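Local coordinates for protein betaine aldehyde dehydrogenase (Staphylococcus aureus subsp. aureus COL, PDB 4QTO) that catalyses the NAD-dependent oxidation of betaine aldehyde to glycine betaine, at residues E359-I364 and L394-T399; Q33-D38 and K69-R74; F140-G145 and L492-L497. All coordinates share one frame; numbering follows the deposited sequence. Where two conformers were deposited one is given.

Contact 1 (E359-I364 and L394-T399); sequences EHRNKI and LFFEPT
R361 reaches from the helix across to the backbone of the incoming loop, and I364, one turn further on, meets the ring of F396; between them they make a buried contact with a polar and an apolar part. The polar part is a single, well-directed hydrogen bond. R361 NH1 donates to F395 O over 2.9 Å at 164°, arriving in the carbonyl plane on a lone pair, while the oxygen lies at the guanidinium edge, almost in the guanidinium plane. With CG anti to the backbone N (chi1 180°) and the next torsion extended, the chain carries its CD to 3.3 Å from the same F395 O; a bend at chi3 then turns the guanidinium so that NH1 reaches that oxygen. One face of the guanidinium is covered by L394, whose CA sits 3.7 Å above the plane, and L394 CD2 comes within 3.8 Å of R361 NH2. In the apolar part, I364 lays its CG2 over one face of the F396 ring in a CH-pi contact, 3.8 Å from the centroid and 16° off the ring normal. Joining the two is a looser touch, R361 CG to F396 CD1 at 4.3 Å. The loose side is that of E359, N362 and K363, which are exposed and add almost nothing to the interface. M368 and E365, later on helix 358-373, also pack against F396, so the helix covers the loop just before it enters strand 399-402, which continues between strands 377-380 and 419-425 of the mixed sheet.

Contact 2 (Q33-D38 and K69-R74); sequences QRQYID and KEDAER
I37 points from a short beta-hairpin, strands 35-37 and 40-42, onto the first turns of helix 69-85, between D71 and R74, and its side chain illustrates how one branched residue can serve two neighbours. Strand and helix axes pass 9.5 Å apart at 39°. Starting at the branch point, I37 CB lies 3.8 Å from R74 NH2. The CG2 methyl, anti to the backbone N, is placed over one face of the R74 guanidinium, 3.7 Å from CZ. The other branch runs through CG1 to CD1, which ends 3.8 Å from D71 O and beside D71 CB. I37 also packs on A75 and V42, which adds further apolar surface to the hairpin-helix seam. Before I37 the contact turns polar. Q35 NE2 donates to D71 OD2 over 3.2 Å at 157°; the oxygen lies close to the plane of the amide, yet the amide nitrogen sits well above the plane of the carboxylate, the two planes being 73° apart. D71 OD2 is also gripped by A45 N and T68 N, making three N-H donors on one oxygen, while Q35 OE1 takes the backbone N of L234, so both ends of that amide are held. At the exposed side of R74, water joins its guanidinium to the end of the strand: one molecule links NH1 to I37 O. D38 OD1 is taken by a salt bridge to R81, and D38 OD2 receives the second water, which donates to it at 2.8 Å and accepts from R74 NH1 at 3.0 Å.

Contact 3 (F140-G145 and L492-L497); sequences FMYFAG and LGKEGL
The backbones bearing F143 and L497 come to 7.8 Å between their CA atoms, the nearest pair, where helix 140-145 and the short helix 493-497 pass 11.1 Å apart at a crossing angle of -72°. L492 and G493 both have positive phi, a turn of the chain that presents the CA of each, and G493 O, to the first helix. Two consecutive aromatic side chains fill the gap. Y142, with CG anti to the backbone N (chi1 175°), and F143, with CG beside its own backbone N and anti to its carbonyl carbon, extend together, and Y142 CD2 lies over the centre of the F143 ring. Y142 reaches with its hydroxyl end: OH stands 3.6 Å from G493 CA and 3.8 Å from K494 CG. F143 slots between the ends of the second segment. Its edge faces L492 CA, 3.9 Å from CZ; CE1 approaches G493 O at 3.7 Å, the oxygen that accepts the helical bond from L497 N; and CD1 meets L497 CD1 at 3.9 Å. Helix 183-197 borders the contact, with A192 against F143 and W189 against L492. At the subunit interfaces K494 NZ hydrogen-bonds to K149 O of a second subunit and E495 OE2 to S503 OG of a third. Two helices far apart in sequence thus cross in the aldehyde dehydrogenase fold, helix 126-146 meeting helix 493-498, which leads into strand 501-509, next to the interfaces of the four-chain assembly.

In the fold
None of the three contacts touches another. Contacts 1 and 3 lie on opposite sides of the chain's centre, their centres about 35 Å apart, although contact 1 falls in sequence between the two segments that contact 3 brings together. Contact 2 closes earlier; its centre is about 33 Å from that of contact 1 and about 27 Å from that of contact 3. One bound PEG lies about 7 Å from the I364 side chain, a different one about 10 Å from that of Q35. Modified C313, in the active site, falls in sequence between the segments of contact 3 and before contact 1. Among the three, contact 3 alone is touched by other subunits.

Contact 1 (E359-I364 and L394-T399)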
loop_
_atom_site.group_PDB
_atom_site.type_symbol
_atom_site.label_atom_id
_atom_site.label_comp_id
_atom_site.label_asym_id
_atom_site.label_seq_id
_atom_site.Cartn_x
_atom_site.Cartn_y
_atom_site.Cartn_z
ATOM N N GLU A 359 44.419 13.532 -8.593
ATOM C CA GLU A 359 44.357 13.013 -7.239
ATOM C C GLU A 359 43.763 11.608 -7.226
ATOM O O GLU A 359 44.248 10.720 -6.510
ATOM C CB GLU A 359 43.515 13.913 -6.342
ATOM C CG GLU A 359 44.103 15.292 -6.078
ATOM C CD GLU A 359 44.183 16.200 -7.312
ATOM O OE1 GLU A 359 45.185 16.938 -7.428
ATOM O OE2 GLU A 359 43.279 16.165 -8.177
ATOM N N HIS A 360 42.725 11.399 -8.024
ATOM C CA HIS A 360 42.085 10.084 -8.060
ATOM C C HIS A 360 42.993 9.055 -8.711
ATOM O O HIS A 360 43.116 7.919 -8.226
ATOM C CB HIS A 360 40.706 10.136 -8.735
ATOM C CG HIS A 360 39.905 8.907 -8.485
ATOM N ND1 HIS A 360 39.618 8.477 -7.210
ATOM C CD2 HIS A 360 39.362 7.992 -9.322
ATOM C CE1 HIS A 360 38.920 7.357 -7.267
ATOM N NE2 HIS A 360 38.750 7.041 -8.536
ATOM N N ARG A 361 43.639 9.428 -9.805
ATOM C CA ARG A 361 44.558 8.515 -10.448
ATOM C C ARG A 361 45.695 8.143 -9.484
ATOM O O ARG A 361 46.096 6.969 -9.389
ATOM C CB ARG A 361 45.131 9.073 -11.744
ATOM C CG ARG A 361 46.100 8.056 -12.354
ATOM C CD ARG A 361 46.421 8.304 -13.809
ATOM N NE ARG A 361 47.122 9.554 -14.017
ATOM C CZ ARG A 361 47.649 9.937 -15.186
ATOM N NH1 ARG A 361 47.593 9.158 -16.289
ATOM N NH2 ARG A 361 48.255 11.101 -15.245
ATOM N N ASN A 362 46.210 9.126 -8.749
ATOM C CA ASN A 362 47.272 8.842 -7.781
ATOM C C ASN A 362 46.802 7.857 -6.704
ATOM O O ASN A 362 47.575 6.983 -6.276
ATOM C CB ASN A 362 47.772 10.136 -7.126
ATOM C CG ASN A 362 48.527 11.023 -8.094
ATOM O OD1 ASN A 362 48.982 10.575 -9.148
ATOM N ND2 ASN A 362 48.710 12.270 -7.714
ATOM N N LYS A 363 45.544 7.971 -6.284
ATOM C CA LYS A 363 44.998 7.069 -5.281
ATOM C C LYS A 363 44.933 5.637 -5.832
ATOM O O LYS A 363 45.291 4.675 -5.147
ATOM C CB LYS A 363 43.603 7.527 -4.853
ATOM C CG LYS A 363 43.074 6.780 -3.641
ATOM C CD LYS A 363 41.584 7.021 -3.403
ATOM C CE LYS A 363 41.198 8.489 -3.320
ATOM N NZ LYS A 363 41.860 9.207 -2.203
ATOM N N ILE A 364 44.481 5.506 -7.078
ATOM C CA ILE A 364 44.399 4.191 -7.716
ATOM C C ILE A 364 45.811 3.602 -7.798
ATOM O O ILE A 364 46.048 2.427 -7.475
ATOM C CB ILE A 364 43.781 4.299 -9.122
ATOM C CG1 ILE A 364 42.323 4.746 -9.015
ATOM C CG2 ILE A 364 43.896 2.962 -9.835
ATOM C CD1 ILE A 364 41.726 5.236 -10.327
ATOM N N LEU A 394 44.276 11.578 -18.190
ATOM C CA LEU A 394 44.321 10.883 -16.919
ATOM C C LEU A 394 43.934 9.416 -17.058
ATOM O O LEU A 394 43.042 8.917 -16.380
ATOM C CB LEU A 394 43.405 11.595 -15.927
ATOM C CG LEU A 394 43.828 13.037 -15.588
ATOM C CD1 LEU A 394 42.707 13.780 -14.923
ATOM C CD2 LEU A 394 45.040 13.012 -14.671
ATOM N N PHE A 395 44.636 8.718 -17.941
ATOM C CA PHE A 395 44.358 7.316 -18.180
ATOM C C PHE A 395 45.059 6.371 -17.207
ATOM O O PHE A 395 46.150 6.654 -16.673
ATOM C CB PHE A 395 44.681 6.942 -19.625
ATOM C CG PHE A 395 43.750 7.547 -20.615
ATOM C CD1 PHE A 395 42.568 6.890 -20.939
ATOM C CD2 PHE A 395 44.012 8.773 -21.174
ATOM C CE1 PHE A 395 41.677 7.453 -21.836
ATOM C CE2 PHE A 395 43.124 9.339 -22.058
ATOM C CZ PHE A 395 41.964 8.665 -22.404
ATOM N N PHE A 396 44.378 5.257 -16.961
ATOM C CA PHE A 396 44.916 4.192 -16.135
ATOM C C PHE A 396 44.445 2.887 -16.790
ATOM O O PHE A 396 43.281 2.774 -17.156
ATOM C CB PHE A 396 44.489 4.294 -14.684
ATOM C CG PHE A 396 45.297 3.403 -13.781
ATOM C CD1 PHE A 396 46.506 3.850 -13.272
ATOM C CD2 PHE A 396 44.872 2.149 -13.481
ATOM C CE1 PHE A 396 47.287 3.028 -12.479
ATOM C CE2 PHE A 396 45.638 1.328 -12.674
ATOM C CZ PHE A 396 46.835 1.758 -12.185
ATOM N N GLU A 397 45.371 1.946 -16.971
ATOM C CA GLU A 397 45.036 0.728 -17.677
ATOM C C GLU A 397 44.017 -0.134 -16.939
ATOM O O GLU A 397 44.056 -0.218 -15.715
ATOM C CB GLU A 397 46.270 -0.114 -17.894
ATOM C CG GLU A 397 47.271 0.477 -18.878
ATOM C CD GLU A 397 48.585 -0.313 -18.926
ATOM O OE1 GLU A 397 48.907 -1.113 -17.994
ATOM O OE2 GLU A 397 49.344 -0.060 -19.886
ATOM N N PRO A 398 43.126 -0.804 -17.689
ATOM C CA PRO A 398 42.216 -1.739 -17.016
ATOM C C PRO A 398 43.065 -2.844 -16.419
ATOM O O PRO A 398 44.003 -3.370 -17.068
ATOM C CB PRO A 398 41.273 -2.212 -18.113
ATOM C CG PRO A 398 41.987 -1.911 -19.384
ATOM C CD PRO A 398 42.853 -0.696 -19.125
ATOM N N THR A 399 42.732 -3.204 -15.185
ATOM C CA THR A 399 43.592 -4.048 -14.381
ATOM C C THR A 399 42.864 -5.223 -13.755
ATOM O O THR A 399 41.703 -5.086 -13.326
ATOM C CB THR A 399 44.156 -3.154 -13.249
ATOM O OG1 THR A 399 44.827 -2.013 -13.819
ATOM C CG2 THR A 399 45.095 -3.888 -12.326
#

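Contact 2 (Q33-D38 and K69-R74)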
loop_
_atom_site.group_PDB
_atom_site.type_symbol
_atom_site.label_atom_id
_atom_site.label_comp_id
_atom_site.label_asym_id
_atom_site.label_seq_id
_atom_site.Cartn_x
_atom_site.Cartn_y
_atom_site.Cartn_z
ATOM N N GLN A 33 28.052 30.662 -15.502
ATOM C CA GLN A 33 29.250 30.420 -14.710
ATOM C C GLN A 33 28.972 30.624 -13.230
ATOM O O GLN A 33 29.882 30.511 -12.409
ATOM C CB GLN A 33 30.335 31.403 -15.127
ATOM C CG GLN A 33 30.838 31.216 -16.551
ATOM C CD GLN A 33 31.889 32.254 -16.914
ATOM O OE1 GLN A 33 33.078 31.932 -17.167
ATOM N NE2 GLN A 33 31.493 33.517 -16.861
ATOM N N ARG A 34 27.722 30.930 -12.903
ATOM C CA ARG A 34 27.334 31.335 -11.563
ATOM C C ARG A 34 26.480 30.390 -10.758
ATOM O O ARG A 34 25.999 29.386 -11.242
ATOM C CB ARG A 34 26.556 32.664 -11.709
ATOM C CG ARG A 34 27.403 33.829 -12.220
ATOM C CD ARG A 34 26.567 35.078 -12.240
ATOM N NE ARG A 34 27.379 36.242 -12.528
ATOM C CZ ARG A 34 26.981 37.494 -12.292
ATOM N NH1 ARG A 34 27.795 38.508 -12.565
ATOM N NH2 ARG A 34 25.790 37.746 -11.765
ATOM N N GLN A 35 26.395 30.716 -9.473
ATOM C CA GLN A 35 25.526 30.006 -8.540
ATOM C C GLN A 35 24.107 30.517 -8.790
ATOM O O GLN A 35 23.914 31.565 -9.437
ATOM C CB GLN A 35 25.937 30.353 -7.108
ATOM C CG GLN A 35 27.373 29.992 -6.812
ATOM C CD GLN A 35 27.763 30.233 -5.376
ATOM O OE1 GLN A 35 27.893 29.274 -4.611
ATOM N NE2 GLN A 35 27.928 31.497 -4.995
ATOM N N TYR A 36 23.106 29.817 -8.253
ATOM C CA TYR A 36 21.714 30.226 -8.381
ATOM C C TYR A 36 21.104 30.271 -6.997
ATOM O O TYR A 36 20.910 29.231 -6.378
ATOM C CB TYR A 36 20.922 29.289 -9.298
ATOM C CG TYR A 36 19.530 29.777 -9.636
ATOM C CD1 TYR A 36 19.339 30.833 -10.501
ATOM C CD2 TYR A 36 18.416 29.169 -9.100
ATOM C CE1 TYR A 36 18.062 31.252 -10.846
ATOM C CE2 TYR A 36 17.137 29.585 -9.444
ATOM C CZ TYR A 36 16.993 30.641 -10.321
ATOM O OH TYR A 36 15.736 31.111 -10.731
ATOM N N ILE A 37 20.890 31.471 -6.471
ATOM C CA ILE A 37 20.427 31.636 -5.124
ATOM C C ILE A 37 19.221 32.561 -5.078
ATOM O O ILE A 37 19.268 33.716 -5.564
ATOM C CB ILE A 37 21.562 32.190 -4.209
ATOM C CG1 ILE A 37 22.809 31.301 -4.292
ATOM C CG2 ILE A 37 21.055 32.319 -2.779
ATOM C CD1 ILE A 37 23.990 31.763 -3.452
ATOM N N ASP A 38 18.128 32.066 -4.536
ATOM C CA ASP A 38 16.941 32.856 -4.350
ATOM C C ASP A 38 16.481 33.533 -5.646
ATOM O O ASP A 38 16.221 34.763 -5.691
ATOM C CB ASP A 38 17.171 33.885 -3.228
ATOM C CG ASP A 38 15.880 34.305 -2.538
ATOM O OD1 ASP A 38 14.821 33.690 -2.755
ATOM O OD2 ASP A 38 15.951 35.233 -1.711
ATOM N N LYS A 69 30.833 30.074 2.444
ATOM C CA LYS A 69 29.894 29.494 3.397
ATOM C C LYS A 69 28.731 30.455 3.647
ATOM O O LYS A 69 27.611 29.997 3.941
ATOM C CB LYS A 69 30.598 29.099 4.697
ATOM C CG LYS A 69 31.074 30.228 5.543
ATOM C CD LYS A 69 31.774 29.635 6.779
ATOM C CE LYS A 69 32.175 30.701 7.790
ATOM N NZ LYS A 69 33.115 31.707 7.234
ATOM N N GLU A 70 28.939 31.759 3.468
ATOM C CA GLU A 70 27.863 32.729 3.617
ATOM C C GLU A 70 26.868 32.602 2.467
ATOM O O GLU A 70 25.676 32.830 2.647
ATOM C CB GLU A 70 28.370 34.155 3.743
ATOM C CG GLU A 70 29.109 34.439 5.058
ATOM C CD GLU A 70 30.498 33.831 5.136
ATOM O OE1 GLU A 70 31.172 33.654 4.090
ATOM O OE2 GLU A 70 30.948 33.557 6.269
ATOM N N ASP A 71 27.371 32.301 1.262
ATOM C CA ASP A 71 26.465 32.068 0.109
ATOM C C ASP A 71 25.573 30.829 0.424
ATOM O O ASP A 71 24.345 30.849 0.200
ATOM C CB ASP A 71 27.262 31.793 -1.169
ATOM C CG ASP A 71 27.981 33.025 -1.720
ATOM O OD1 ASP A 71 27.472 34.150 -1.553
ATOM O OD2 ASP A 71 29.045 32.839 -2.370
ATOM N N ALA A 72 26.168 29.764 0.963
ATOM C CA ALA A 72 25.418 28.544 1.267
ATOM C C ALA A 72 24.364 28.845 2.327
ATOM O O ALA A 72 23.227 28.394 2.227
ATOM C CB ALA A 72 26.338 27.417 1.744
ATOM N N GLU A 73 24.743 29.623 3.344
ATOM C CA GLU A 73 23.799 30.010 4.388
ATOM C C GLU A 73 22.643 30.826 3.793
ATOM O O GLU A 73 21.470 30.598 4.125
ATOM C CB GLU A 73 24.520 30.856 5.467
ATOM C CG GLU A 73 25.512 30.121 6.362
ATOM C CD GLU A 73 26.479 31.052 7.117
ATOM O OE1 GLU A 73 26.290 32.292 7.108
ATOM O OE2 GLU A 73 27.450 30.549 7.717
ATOM N N ARG A 74 22.954 31.765 2.904
ATOM C CA ARG A 74 21.911 32.578 2.275
ATOM C C ARG A 74 20.928 31.709 1.456
ATOM O O ARG A 74 19.702 31.928 1.490
ATOM C CB ARG A 74 22.516 33.697 1.391
ATOM C CG ARG A 74 21.483 34.730 0.997
ATOM C CD ARG A 74 22.102 35.985 0.384
ATOM N NE ARG A 74 22.651 35.799 -0.952
ATOM C CZ ARG A 74 21.944 35.826 -2.082
ATOM N NH1 ARG A 74 20.623 35.981 -2.070
ATOM N NH2 ARG A 74 22.572 35.673 -3.226
HETATM O O HOH W 1 20.102 36.078 -4.696
HETATM O O HOH W 2 18.306 35.795 -0.246
#

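Contact 3 (F140-G145 and L492-L497)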
loop_
_atom_site.group_PDB
_atom_site.type_symbol
_atom_site.label_atom_id
_atom_site.label_comp_id
_atom_site.label_asym_id
_atom_site.label_seq_id
_atom_site.Cartn_x
_atom_site.Cartn_y
_atom_site.Cartn_z
ATOM N N PHE A 140 12.920 11.691 -13.921
ATOM C CA PHE A 140 12.000 12.805 -13.770
ATOM C C PHE A 140 10.563 12.396 -14.115
ATOM O O PHE A 140 9.633 12.776 -13.418
ATOM C CB PHE A 140 12.411 14.070 -14.559
ATOM C CG PHE A 140 13.567 14.844 -13.939
ATOM C CD1 PHE A 140 13.344 15.661 -12.852
ATOM C CD2 PHE A 140 14.827 14.809 -14.487
ATOM C CE1 PHE A 140 14.375 16.393 -12.270
ATOM C CE2 PHE A 140 15.865 15.555 -13.906
ATOM C CZ PHE A 140 15.634 16.347 -12.803
ATOM N N MET A 141 10.393 11.622 -15.186
ATOM C CA MET A 141 9.034 11.235 -15.596
ATOM C C MET A 141 8.380 10.344 -14.556
ATOM O O MET A 141 7.183 10.487 -14.285
ATOM C CB MET A 141 9.018 10.548 -16.952
ATOM C CG MET A 141 7.618 10.442 -17.542
ATOM S SD MET A 141 6.888 12.048 -17.934
ATOM C CE MET A 141 8.038 12.502 -19.260
ATOM N N TYR A 142 9.158 9.447 -13.949
ATOM C CA TYR A 142 8.649 8.551 -12.914
ATOM C C TYR A 142 8.120 9.332 -11.703
ATOM O O TYR A 142 6.977 9.134 -11.278
ATOM C CB TYR A 142 9.745 7.577 -12.438
ATOM C CG TYR A 142 9.296 6.706 -11.276
ATOM C CD1 TYR A 142 8.546 5.546 -11.492
ATOM C CD2 TYR A 142 9.601 7.056 -9.952
ATOM C CE1 TYR A 142 8.129 4.751 -10.418
ATOM C CE2 TYR A 142 9.165 6.293 -8.901
ATOM C CZ TYR A 142 8.443 5.144 -9.130
ATOM O OH TYR A 142 8.047 4.362 -8.057
ATOM N N PHE A 143 8.942 10.252 -11.190
ATOM C CA PHE A 143 8.555 11.061 -10.043
ATOM C C PHE A 143 7.420 12.041 -10.360
ATOM O O PHE A 143 6.587 12.303 -9.501
ATOM C CB PHE A 143 9.764 11.732 -9.399
ATOM C CG PHE A 143 10.580 10.765 -8.606
ATOM C CD1 PHE A 143 10.089 10.246 -7.426
ATOM C CD2 PHE A 143 11.817 10.309 -9.059
ATOM C CE1 PHE A 143 10.808 9.304 -6.689
ATOM C CE2 PHE A 143 12.538 9.395 -8.328
ATOM C CZ PHE A 143 12.040 8.887 -7.137
ATOM N N ALA A 144 7.391 12.560 -11.601
ATOM C CA ALA A 144 6.264 13.388 -12.040
ATOM C C ALA A 144 4.958 12.600 -11.900
ATOM O O ALA A 144 3.936 13.125 -11.404
ATOM C CB ALA A 144 6.436 13.814 -13.473
ATOM N N GLY A 145 4.973 11.345 -12.347
ATOM C CA GLY A 145 3.815 10.501 -12.256
ATOM C C GLY A 145 3.465 10.050 -10.856
ATOM O O GLY A 145 2.314 9.745 -10.585
ATOM N N LEU A 492 15.390 6.541 -5.413
ATOM C CA LEU A 492 14.504 5.932 -6.437
ATOM C C LEU A 492 13.328 5.142 -5.806
ATOM O O LEU A 492 13.307 4.806 -4.621
ATOM C CB LEU A 492 15.256 5.042 -7.449
ATOM C CG LEU A 492 16.450 5.726 -8.122
ATOM C CD1 LEU A 492 17.097 4.755 -9.092
ATOM C CD2 LEU A 492 16.055 7.035 -8.795
ATOM N N GLY A 493 12.329 4.896 -6.649
ATOM C CA GLY A 493 11.124 4.196 -6.228
ATOM C C GLY A 493 10.297 4.948 -5.214
ATOM O O GLY A 493 10.535 6.117 -4.898
ATOM N N LYS A 494 9.262 4.267 -4.709
ATOM C CA LYS A 494 8.410 4.880 -3.718
ATOM C C LYS A 494 9.161 5.167 -2.434
ATOM O O LYS A 494 8.941 6.207 -1.806
ATOM C CB LYS A 494 7.177 3.996 -3.483
ATOM C CG LYS A 494 6.279 3.920 -4.720
ATOM C CD LYS A 494 5.045 3.081 -4.490
ATOM C CE LYS A 494 4.233 2.991 -5.782
ATOM N NZ LYS A 494 2.925 2.275 -5.587
ATOM N N GLU A 495 10.101 4.291 -2.066
ATOM C CA GLU A 495 10.902 4.496 -0.885
ATOM C C GLU A 495 11.788 5.750 -1.031
ATOM O O GLU A 495 12.024 6.488 -0.072
ATOM C CB GLU A 495 11.717 3.221 -0.599
ATOM C CG GLU A 495 12.261 3.083 0.795
ATOM C CD GLU A 495 12.783 1.670 1.108
ATOM O OE1 GLU A 495 13.489 1.535 2.121
ATOM O OE2 GLU A 495 12.471 0.738 0.341
ATOM N N GLY A 496 12.293 6.004 -2.221
ATOM C CA GLY A 496 13.085 7.199 -2.477
ATOM C C GLY A 496 12.256 8.456 -2.251
ATOM O O GLY A 496 12.735 9.461 -1.701
ATOM N N LEU A 497 11.024 8.442 -2.725
ATOM C CA LEU A 497 10.115 9.585 -2.530
ATOM C C LEU A 497 9.895 9.818 -1.017
ATOM O O LEU A 497 9.840 10.952 -0.560
ATOM C CB LEU A 497 8.742 9.313 -3.189
ATOM C CG LEU A 497 7.785 10.504 -3.151
ATOM C CD1 LEU A 497 8.010 11.374 -4.359
ATOM C CD2 LEU A 497 6.338 10.035 -3.131
#